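PDB 6A3L: cytochrome c from Shewanella violacea, which probably carries electrons by means of a covalently attached heme c held within a helical bundle. Local coordinates for residues F24-A29 with S39-M44; K54-G59 with A84-L89; A93-L98 with K109-K114. One frame throughout, in Å; residues are numbered along the deposited sequence.

Contact 1: residues F24-A29 with S39-M44; sequences FGDMGA and SEIFTM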
loop_
_atom_site.group_PDB
_atom_site.type_symbol
_atom_site.label_atom_id
_atom_site.label_comp_id
_atom_site.label_asym_id
_atom_site.label_seq_id
_atom_site.Cartn_x
_atom_site.Cartn_y
_atom_site.Cartn_z
ATOM N N PHE A 24 4.474 -8.568 -5.338
ATOM C CA PHE A 24 4.729 -9.105 -6.670
ATOM C C PHE A 24 5.600 -10.361 -6.617
ATOM O O PHE A 24 5.311 -11.357 -7.294
ATOM C CB PHE A 24 5.382 -8.038 -7.540
ATOM C CG PHE A 24 5.444 -8.396 -9.004
ATOM C CD1 PHE A 24 4.294 -8.403 -9.779
ATOM C CD2 PHE A 24 6.658 -8.687 -9.613
ATOM C CE1 PHE A 24 4.360 -8.726 -11.140
ATOM C CE2 PHE A 24 6.719 -8.995 -10.963
ATOM C CZ PHE A 24 5.571 -9.007 -11.724
ATOM N N GLY A 25 6.667 -10.337 -5.814
ATOM C CA GLY A 25 7.569 -11.477 -5.756
ATOM C C GLY A 25 6.914 -12.763 -5.289
ATOM O O GLY A 25 7.304 -13.854 -5.724
ATOM N N ASP A 26 5.925 -12.659 -4.391
ATOM C CA ASP A 26 5.226 -13.848 -3.909
ATOM C C ASP A 26 4.454 -14.526 -5.036
ATOM O O ASP A 26 4.357 -15.757 -5.083
ATOM C CB ASP A 26 4.282 -13.464 -2.763
ATOM C CG ASP A 26 3.899 -14.646 -1.892
ATOM O OD1 ASP A 26 4.801 -15.282 -1.307
ATOM O OD2 ASP A 26 2.693 -14.952 -1.807
ATOM N N MET A 27 3.905 -13.742 -5.963
ATOM C CA MET A 27 3.300 -14.338 -7.151
ATOM C C MET A 27 4.363 -15.032 -7.996
ATOM O O MET A 27 4.191 -16.185 -8.400
ATOM C CB MET A 27 2.586 -13.262 -7.974
ATOM C CG MET A 27 1.587 -12.505 -7.182
ATOM S SD MET A 27 0.840 -11.101 -8.013
ATOM C CE MET A 27 -0.634 -11.834 -8.618
ATOM N N GLY A 28 5.493 -14.359 -8.219
ATOM C CA GLY A 28 6.585 -14.973 -8.960
ATOM C C GLY A 28 7.058 -16.268 -8.330
ATOM O O GLY A 28 7.278 -17.261 -9.028
ATOM N N ALA A 29 7.200 -16.285 -7.001
ATOM C CA ALA A 29 7.612 -17.509 -6.320
ATOM C C ALA A 29 6.620 -18.640 -6.572
ATOM O O ALA A 29 7.019 -19.788 -6.809
ATOM C CB ALA A 29 7.780 -17.253 -4.819
ATOM N N SER A 39 -4.363 -20.213 -5.175
ATOM C CA SER A 39 -5.099 -19.235 -5.967
ATOM C C SER A 39 -5.588 -18.082 -5.093
ATOM O O SER A 39 -5.394 -16.912 -5.449
ATOM C CB SER A 39 -6.250 -19.900 -6.727
ATOM O OG SER A 39 -7.135 -20.599 -5.871
ATOM N N GLU A 40 -6.149 -18.381 -3.909
ATOM C CA GLU A 40 -6.669 -17.300 -3.065
ATOM C C GLU A 40 -5.554 -16.342 -2.699
ATOM O O GLU A 40 -5.695 -15.127 -2.825
ATOM C CB GLU A 40 -7.330 -17.832 -1.779
ATOM C CG GLU A 40 -8.391 -18.908 -2.005
ATOM C CD GLU A 40 -9.203 -19.294 -0.753
ATOM O OE1 GLU A 40 -10.419 -19.596 -0.921
ATOM O OE2 GLU A 40 -8.620 -19.372 0.367
ATOM N N ILE A 41 -4.418 -16.878 -2.281
ATOM C CA ILE A 41 -3.309 -16.010 -1.928
ATOM C C ILE A 41 -2.799 -15.262 -3.158
ATOM O O ILE A 41 -2.493 -14.061 -3.083
ATOM C CB ILE A 41 -2.224 -16.838 -1.225
ATOM C CG1 ILE A 41 -2.831 -17.426 0.065
ATOM C CG2 ILE A 41 -1.012 -15.971 -0.904
ATOM C CD1 ILE A 41 -1.892 -18.254 0.893
ATOM N N PHE A 42 -2.743 -15.940 -4.320
ATOM C CA PHE A 42 -2.308 -15.291 -5.559
ATOM C C PHE A 42 -3.206 -14.108 -5.928
ATOM O O PHE A 42 -2.717 -13.030 -6.299
ATOM C CB PHE A 42 -2.270 -16.309 -6.700
ATOM C CG PHE A 42 -1.528 -15.827 -7.919
ATOM C CD1 PHE A 42 -2.166 -15.051 -8.876
ATOM C CD2 PHE A 42 -0.188 -16.151 -8.102
ATOM C CE1 PHE A 42 -1.484 -14.605 -9.992
ATOM C CE2 PHE A 42 0.514 -15.704 -9.233
ATOM C CZ PHE A 42 -0.134 -14.928 -10.174
ATOM N N THR A 43 -4.528 -14.302 -5.872
ATOM C CA THR A 43 -5.449 -13.204 -6.157
ATOM C C THR A 43 -5.301 -12.079 -5.130
ATOM O O THR A 43 -5.384 -10.893 -5.473
ATOM C CB THR A 43 -6.880 -13.732 -6.182
ATOM O OG1 THR A 43 -6.999 -14.707 -7.213
ATOM C CG2 THR A 43 -7.869 -12.632 -6.458
ATOM N N MET A 44 -5.082 -12.432 -3.864
ATOM C CA MET A 44 -4.825 -11.403 -2.861
ATOM C C MET A 44 -3.577 -10.605 -3.205
ATOM O O MET A 44 -3.576 -9.373 -3.101
ATOM C CB MET A 44 -4.677 -12.026 -1.482
ATOM C CG MET A 44 -4.084 -11.049 -0.471
ATOM S SD MET A 44 -3.464 -11.960 0.943
ATOM C CE MET A 44 -5.016 -12.687 1.518
#

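Contact 2: residues K54-G59 with A84-L89; sequences KLPLEG and AKMVSL. With HEC (heme c), chain C.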
loop_
_atom_site.group_PDB
_atom_site.type_symbol
_atom_site.label_atom_id
_atom_site.label_comp_id
_atom_site.label_asym_id
_atom_site.label_seq_id
_atom_site.Cartn_x
_atom_site.Cartn_y
_atom_site.Cartn_z
ATOM N N LYS A 54 -1.273 2.274 -7.803
ATOM C CA LYS A 54 -1.895 3.595 -7.876
ATOM C C LYS A 54 -1.279 4.645 -6.927
ATOM O O LYS A 54 -1.641 5.826 -7.016
ATOM C CB LYS A 54 -3.403 3.439 -7.617
ATOM C CG LYS A 54 -4.058 2.530 -8.643
ATOM C CD LYS A 54 -5.563 2.709 -8.730
ATOM C CE LYS A 54 -6.310 1.537 -8.084
ATOM N NZ LYS A 54 -7.667 1.308 -8.678
ATOM N N LEU A 55 -0.375 4.264 -6.009
ATOM C CA LEU A 55 0.134 5.221 -5.011
ATOM C C LEU A 55 1.388 6.006 -5.391
ATOM O O LEU A 55 1.430 7.219 -5.150
ATOM C CB LEU A 55 0.413 4.524 -3.677
ATOM C CG LEU A 55 -0.722 3.638 -3.208
ATOM C CD1 LEU A 55 -0.453 3.002 -1.838
ATOM C CD2 LEU A 55 -1.983 4.460 -3.224
ATOM N N PRO A 56 2.439 5.373 -5.932
ATOM C CA PRO A 56 3.746 6.060 -5.974
ATOM C C PRO A 56 3.789 7.295 -6.858
ATOM O O PRO A 56 4.632 8.171 -6.614
ATOM C CB PRO A 56 4.707 4.979 -6.484
ATOM C CG PRO A 56 3.862 3.973 -7.146
ATOM C CD PRO A 56 2.530 4.003 -6.460
ATOM N N LEU A 57 2.943 7.405 -7.882
ATOM C CA LEU A 57 3.099 8.536 -8.795
ATOM C C LEU A 57 3.027 9.861 -8.038
ATOM O O LEU A 57 3.837 10.766 -8.285
ATOM C CB LEU A 57 2.058 8.499 -9.917
ATOM C CG LEU A 57 2.362 9.535 -11.028
ATOM C CD1 LEU A 57 3.756 9.326 -11.627
ATOM C CD2 LEU A 57 1.307 9.526 -12.115
ATOM N N GLU A 58 2.093 9.970 -7.088
ATOM C CA GLU A 58 1.957 11.173 -6.257
ATOM C C GLU A 58 3.268 11.569 -5.588
ATOM O O GLU A 58 3.526 12.761 -5.374
ATOM C CB GLU A 58 0.870 10.943 -5.202
ATOM C CG GLU A 58 0.683 12.083 -4.209
ATOM C CD GLU A 58 -0.487 11.846 -3.295
ATOM O OE1 GLU A 58 -1.266 10.924 -3.591
ATOM O OE2 GLU A 58 -0.633 12.567 -2.281
ATOM N N GLY A 59 4.109 10.586 -5.257
ATOM C CA GLY A 59 5.392 10.850 -4.633
ATOM C C GLY A 59 6.386 11.610 -5.487
ATOM O O GLY A 59 7.350 12.159 -4.953
ATOM N N ALA A 84 3.044 7.988 -18.197
ATOM C CA ALA A 84 2.494 6.979 -19.094
ATOM C C ALA A 84 2.923 5.576 -18.681
ATOM O O ALA A 84 2.096 4.658 -18.610
ATOM C CB ALA A 84 2.927 7.278 -20.525
ATOM N N LYS A 85 4.211 5.393 -18.385
ATOM C CA LYS A 85 4.686 4.080 -17.946
ATOM C C LYS A 85 3.985 3.653 -16.661
ATOM O O LYS A 85 3.619 2.484 -16.502
ATOM C CB LYS A 85 6.205 4.099 -17.756
ATOM C CG LYS A 85 6.985 4.345 -19.060
ATOM C CD LYS A 85 8.493 4.351 -18.834
ATOM C CE LYS A 85 9.244 4.495 -20.141
ATOM N NZ LYS A 85 8.919 3.394 -21.084
ATOM N N MET A 86 3.799 4.592 -15.730
ATOM C CA MET A 86 3.100 4.275 -14.490
ATOM C C MET A 86 1.653 3.901 -14.762
ATOM O O MET A 86 1.130 2.947 -14.171
ATOM C CB MET A 86 3.179 5.454 -13.513
ATOM C CG MET A 86 2.817 5.053 -12.097
ATOM S SD MET A 86 4.125 4.004 -11.437
ATOM C CE MET A 86 5.352 5.235 -11.020
ATOM N N VAL A 87 0.988 4.633 -15.659
ATOM C CA VAL A 87 -0.391 4.287 -15.999
ATOM C C VAL A 87 -0.452 2.887 -16.594
ATOM O O VAL A 87 -1.379 2.112 -16.310
ATOM C CB VAL A 87 -0.988 5.328 -16.968
ATOM C CG1 VAL A 87 -2.392 4.918 -17.390
ATOM C CG2 VAL A 87 -1.004 6.701 -16.342
ATOM N N SER A 88 0.549 2.534 -17.418
ATOM C CA SER A 88 0.630 1.184 -17.967
ATOM C C SER A 88 0.831 0.146 -16.871
ATOM O O SER A 88 0.257 -0.950 -16.935
ATOM C CB SER A 88 1.768 1.093 -18.986
ATOM O OG SER A 88 1.333 1.484 -20.264
ATOM N N LEU A 89 1.674 0.454 -15.880
ATOM C CA LEU A 89 1.830 -0.472 -14.765
ATOM C C LEU A 89 0.482 -0.757 -14.126
ATOM O O LEU A 89 0.185 -1.900 -13.768
ATOM C CB LEU A 89 2.803 0.088 -13.726
ATOM C CG LEU A 89 3.008 -0.739 -12.447
ATOM C CD1 LEU A 89 3.746 -2.067 -12.700
ATOM C CD2 LEU A 89 3.727 0.074 -11.422
HETATM FE FE HEC C . 9.924 0.571 -9.158
HETATM C CHA HEC C . 12.029 2.011 -6.799
HETATM C CHB HEC C . 9.822 -2.300 -7.320
HETATM C CHC HEC C . 7.293 -0.644 -11.099
HETATM C CHD HEC C . 9.891 3.479 -10.892
HETATM N NA HEC C . 10.758 -0.006 -7.392
HETATM C C1A HEC C . 11.623 0.718 -6.597
HETATM C C2A HEC C . 12.035 -0.141 -5.526
HETATM C C3A HEC C . 11.426 -1.325 -5.658
HETATM C C4A HEC C . 10.603 -1.268 -6.838
HETATM C CMA HEC C . 11.583 -2.552 -4.724
HETATM C CAA HEC C . 12.990 0.269 -4.400
HETATM C CBA HEC C . 12.116 1.025 -3.383
HETATM C CGA HEC C . 12.927 1.199 -2.127
HETATM O O1A HEC C . 12.899 0.249 -1.313
HETATM O O2A HEC C . 13.603 2.247 -1.948
HETATM N NB HEC C . 8.702 -1.153 -9.179
HETATM C C1B HEC C . 8.937 -2.252 -8.375
HETATM C C2B HEC C . 8.098 -3.337 -8.838
HETATM C C3B HEC C . 7.396 -2.906 -9.904
HETATM C C4B HEC C . 7.760 -1.512 -10.127
HETATM C CMB HEC C . 8.097 -4.736 -8.174
HETATM C CAB HEC C . 6.348 -3.700 -10.732
HETATM C CBB HEC C . 5.513 -4.569 -10.136
HETATM N NC HEC C . 8.790 1.297 -10.672
HETATM C C1C HEC C . 7.805 0.621 -11.378
HETATM C C2C HEC C . 7.388 1.475 -12.476
HETATM C C3C HEC C . 8.117 2.605 -12.450
HETATM C C4C HEC C . 8.997 2.515 -11.295
HETATM C CMC HEC C . 6.318 1.063 -13.512
HETATM C CAC HEC C . 8.048 3.830 -13.408
HETATM C CBC HEC C . 6.892 4.238 -13.951
HETATM N ND HEC C . 10.798 2.398 -8.869
HETATM C C1D HEC C . 10.650 3.460 -9.745
HETATM C C2D HEC C . 11.444 4.554 -9.254
HETATM C C3D HEC C . 12.045 4.159 -8.121
HETATM C C4D HEC C . 11.652 2.791 -7.862
HETATM C CMD HEC C . 11.558 5.931 -9.952
HETATM C CAD HEC C . 12.984 5.009 -7.231
HETATM C CBD HEC C . 12.273 5.492 -5.958
HETATM C CGD HEC C . 13.233 6.303 -5.116
HETATM O O1D HEC C . 14.213 5.731 -4.586
HETATM O O2D HEC C . 13.034 7.530 -4.976
#

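Contact 3: residues A93-L98 with K109-K114; sequences AAALLL and KQSFMK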
loop_
_atom_site.group_PDB
_atom_site.type_symbol
_atom_site.label_atom_id
_atom_site.label_comp_id
_atom_site.label_asym_id
_atom_site.label_seq_id
_atom_site.Cartn_x
_atom_site.Cartn_y
_atom_site.Cartn_z
ATOM N N ALA A 93 -1.269 -4.243 -14.054
ATOM C CA ALA A 93 -1.646 -4.824 -12.766
ATOM C C ALA A 93 -3.130 -5.167 -12.733
ATOM O O ALA A 93 -3.516 -6.238 -12.252
ATOM C CB ALA A 93 -1.308 -3.866 -11.617
ATOM N N ALA A 94 -3.975 -4.283 -13.275
ATOM C CA ALA A 94 -5.409 -4.564 -13.304
ATOM C C ALA A 94 -5.704 -5.789 -14.151
ATOM O O ALA A 94 -6.617 -6.565 -13.841
ATOM C CB ALA A 94 -6.183 -3.354 -13.830
ATOM N N ALA A 95 -4.961 -5.961 -15.246
ATOM C CA ALA A 95 -5.126 -7.154 -16.066
ATOM C C ALA A 95 -4.719 -8.406 -15.302
ATOM O O ALA A 95 -5.389 -9.442 -15.395
ATOM C CB ALA A 95 -4.306 -7.014 -17.358
ATOM N N LEU A 96 -3.614 -8.334 -14.549
ATOM C CA LEU A 96 -3.167 -9.483 -13.756
ATOM C C LEU A 96 -4.223 -9.911 -12.746
ATOM O O LEU A 96 -4.422 -11.115 -12.507
ATOM C CB LEU A 96 -1.861 -9.146 -13.019
ATOM C CG LEU A 96 -1.230 -10.278 -12.191
ATOM C CD1 LEU A 96 -1.012 -11.497 -13.090
ATOM C CD2 LEU A 96 0.100 -9.848 -11.592
ATOM N N LEU A 97 -4.876 -8.932 -12.110
ATOM C CA LEU A 97 -5.916 -9.224 -11.129
ATOM C C LEU A 97 -7.094 -9.937 -11.773
ATOM O O LEU A 97 -7.734 -10.794 -11.146
ATOM C CB LEU A 97 -6.376 -7.923 -10.464
ATOM C CG LEU A 97 -7.525 -8.023 -9.446
ATOM C CD1 LEU A 97 -7.269 -9.093 -8.409
ATOM C CD2 LEU A 97 -7.740 -6.678 -8.785
ATOM N N LEU A 98 -7.416 -9.568 -13.015
ATOM C CA LEU A 98 -8.508 -10.228 -13.722
ATOM C C LEU A 98 -8.125 -11.658 -14.079
ATOM O O LEU A 98 -8.935 -12.579 -13.948
ATOM C CB LEU A 98 -8.871 -9.437 -14.981
ATOM C CG LEU A 98 -10.359 -9.408 -15.371
ATOM C CD1 LEU A 98 -10.580 -8.555 -16.620
ATOM C CD2 LEU A 98 -10.997 -10.793 -15.532
ATOM N N LYS A 109 0.843 -16.741 -16.173
ATOM C CA LYS A 109 2.257 -16.468 -16.372
ATOM C C LYS A 109 2.471 -15.274 -17.294
ATOM O O LYS A 109 3.268 -14.382 -16.982
ATOM C CB LYS A 109 2.950 -17.716 -16.929
ATOM C CG LYS A 109 2.907 -18.892 -15.960
ATOM C CD LYS A 109 3.700 -20.097 -16.443
ATOM C CE LYS A 109 3.773 -21.160 -15.343
ATOM N NZ LYS A 109 4.314 -22.464 -15.815
ATOM N N GLN A 110 1.762 -15.222 -18.424
ATOM C CA GLN A 110 2.031 -14.139 -19.368
ATOM C C GLN A 110 1.526 -12.797 -18.835
ATOM O O GLN A 110 2.209 -11.776 -18.971
ATOM C CB GLN A 110 1.468 -14.482 -20.753
ATOM C CG GLN A 110 0.075 -13.983 -21.085
ATOM C CD GLN A 110 -0.371 -14.424 -22.472
ATOM O OE1 GLN A 110 0.169 -15.380 -23.040
ATOM N NE2 GLN A 110 -1.354 -13.724 -23.029
ATOM N N SER A 111 0.349 -12.770 -18.208
ATOM C CA SER A 111 -0.121 -11.505 -17.664
ATOM C C SER A 111 0.770 -11.029 -16.517
ATOM O O SER A 111 0.970 -9.819 -16.339
ATOM C CB SER A 111 -1.569 -11.644 -17.216
ATOM O OG SER A 111 -2.124 -10.364 -16.970
ATOM N N PHE A 112 1.339 -11.969 -15.761
ATOM C CA PHE A 112 2.352 -11.637 -14.767
ATOM C C PHE A 112 3.562 -10.977 -15.405
ATOM O O PHE A 112 4.104 -9.999 -14.870
ATOM C CB PHE A 112 2.779 -12.909 -14.042
ATOM C CG PHE A 112 3.929 -12.721 -13.095
ATOM C CD1 PHE A 112 3.702 -12.440 -11.755
ATOM C CD2 PHE A 112 5.242 -12.853 -13.532
ATOM C CE1 PHE A 112 4.761 -12.279 -10.878
ATOM C CE2 PHE A 112 6.305 -12.694 -12.655
ATOM C CZ PHE A 112 6.058 -12.418 -11.325
ATOM N N MET A 113 4.011 -11.508 -16.546
ATOM C CA MET A 113 5.232 -11.040 -17.196
ATOM C C MET A 113 5.050 -9.662 -17.809
ATOM O O MET A 113 5.997 -8.866 -17.860
ATOM C CB MET A 113 5.642 -12.031 -18.290
ATOM C CG MET A 113 6.213 -13.344 -17.788
ATOM S SD MET A 113 7.828 -13.201 -16.998
ATOM C CE MET A 113 7.644 -14.389 -15.663
ATOM N N LYS A 114 3.859 -9.378 -18.320
ATOM C CA LYS A 114 3.583 -8.035 -18.807
ATOM C C LYS A 114 3.729 -7.008 -17.682
ATOM O O LYS A 114 4.098 -5.857 -17.944
ATOM C CB LYS A 114 2.180 -7.991 -19.424
ATOM C CG LYS A 114 1.819 -6.689 -20.124
ATOM C CD LYS A 114 0.637 -6.884 -21.066
ATOM C CE LYS A 114 0.266 -5.595 -21.790
ATOM N NZ LYS A 114 -0.829 -5.806 -22.793
#

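Contact 1: residues F24-A29 with S39-M44
A Met-aromatic contact between M27 and F42 joins helix 6-31 to helix 39-53, the first two long helices of the chain. The two residues also have the closest backbones across the contact, with M27 CA 5.9 Å from F42 CA. M27 lies across one face of the F42 ring, and the two side chains run at about a right angle. Its root stands above the plane but just beyond the rim, M27 CB being 3.4 Å from F42 CE2. Its methyl end comes over the rim itself, where M27 CE is 3.2 Å from F42 CE1, a tight approach. The sulfur lies between and higher: M27 SD is 4.7 Å from the ring centroid and 17° off the ring normal. The methyl is 3.6 Å from the same centroid and meets the face as a CH-pi contact. A bend at chi3 (96°) turns that methyl down from the sulfur onto the ring, and also brings M27 CE to 3.3 Å from the carbonyl oxygen F42 O.

The second pair is slighter: D26 OD2 lies 3.9 Å from I41 CG2. The carboxylate is otherwise engaged, OD1 in a salt bridge with K35 and OD2 in one with R45, so charge pairing ties D26 to the connecting loop and to helix 39-53 beside the apolar contact. D26 also meets N2 of the second subunit.

Around M27 and F42, the phenyl ring stacks on F37 of the loop and touches L108 of helix 105-126, while M27 packs against F112 of that same helix.

Contact 2: residues K54-G59 with A84-L89
Beside the heme c pocket, M86 of helix 79-99, one of its lining residues, packs against P56 and L57 of the connection that follows helix 39-53. The nearest backbones are those of L57 and M86, with CA atoms 7.1 Å apart, and side chains fill the gap. L57 contributes the base of its side chain: L57 CB lies 4.1 Å from M86 CG. P56 offers a ring carbon to the sulfur, P56 CG being 4.3 Å from M86 SD. Both are ordinary apolar contacts.

The shape of M86 explains how it serves two partners. Its chain folds at chi2 (70°) and again at chi3 (78°), which takes the thioether off the line toward L57 and sets the terminal methyl, M86 CE, 3.5 Å from heme CBC. Thus CG faces the connection while CE faces the porphyrin substituent. One turn further on, L89 follows the heme edge with both branches. L89 CD2 is 3.5 Å from the heme methyl CMC, and L89 CD1 is 3.6 Å from heme CAB. K85 adds its base, with K85 CB 3.9 Å from heme CBC.

P56 also packs on A16 and on F17, a heme-binding residue, of helix 6-31. The carbonyl oxygen of G59 accepts a hydrogen bond from R13, whose NE is hydrogen-bonded to the heme, an arrangement that probably helps to position this heme-binding side chain. E58 forms a salt bridge with R45 of the second subunit.

Such an apolar lining round one porphyrin edge fits the cytochrome c' fold, a helical bundle enclosing a heme that is attached through C119 and C122 near the C-terminus and ligated at its iron by H123.

Contact 3: residues A93-L98 with K109-K114
Segment 93-98 of helix 79-99 and segment 109-114 of helix 105-126 run antiparallel, the axes of these short segments 8.7 Å apart at closest approach with a signed crossing angle of -163°, and L96 CA comes within 5.4 Å of S111 CA. That backbone approach coincides with a small residue: the hydroxyl of S111 is the part pressed against segment 93-98. With its oxygen anti to the backbone N (chi1 -167°), S111 OG comes in over the backbone of the opposing helix, 3.5 Å from L96 CA. S111 OG is also 3.7 Å from A95 C, the carbonyl carbon. The short methyl of A95 lies beside it, A95 CB being 4.0 Å from S111 OG. L96 N is also near the hydroxyl, but at a poor angle for bonding, so the evidence supports packing of the oxygen against main chain rather than a polar link.

L96 reaches across the interface in the other direction. Its CD1 branch rests on the backbone of the facing helix, L96 CD1 lying 3.6 Å from F112 N and 4.2 Å from F112 CB. The other branch, CD2, approaches the F112 ring obliquely. The ring itself is carried away from segment 93-98 by chi1 (174°), toward helix 6-31, where it stacks on F24 and touches L31. L97 packs against T43, A46 and E47 of helix 39-53.

Close antiparallel packing of consecutive helices, with A95 and S111 at the approach and the F112 ring turned toward helix 6-31, is consistent with the four-helix bundle of cytochromes c', here seen in its third and fourth long helices.

Contacts 1 and 3 lie on the same side of the chain's centre and share one apolar core: M27 CE, already on F42 of helix 39-53, is also 3.7 Å from L96 CD2, and M27 CB is 3.8 Å from F112 CE1, which brings all four long helices together round M27. Contact 2 lies across the centre from contact 1, about 21 Å away between centres, yet shares helix 79-99 with contact 3. Their chemistry follows position. Contact 1 is buried and pairs a thioether with an aromatic face; contact 2 is likewise buried, but its methionine is divided between protein and heme; contact 3 is only partly buried, with an exposed alanine and a hydroxyl at the helix approach.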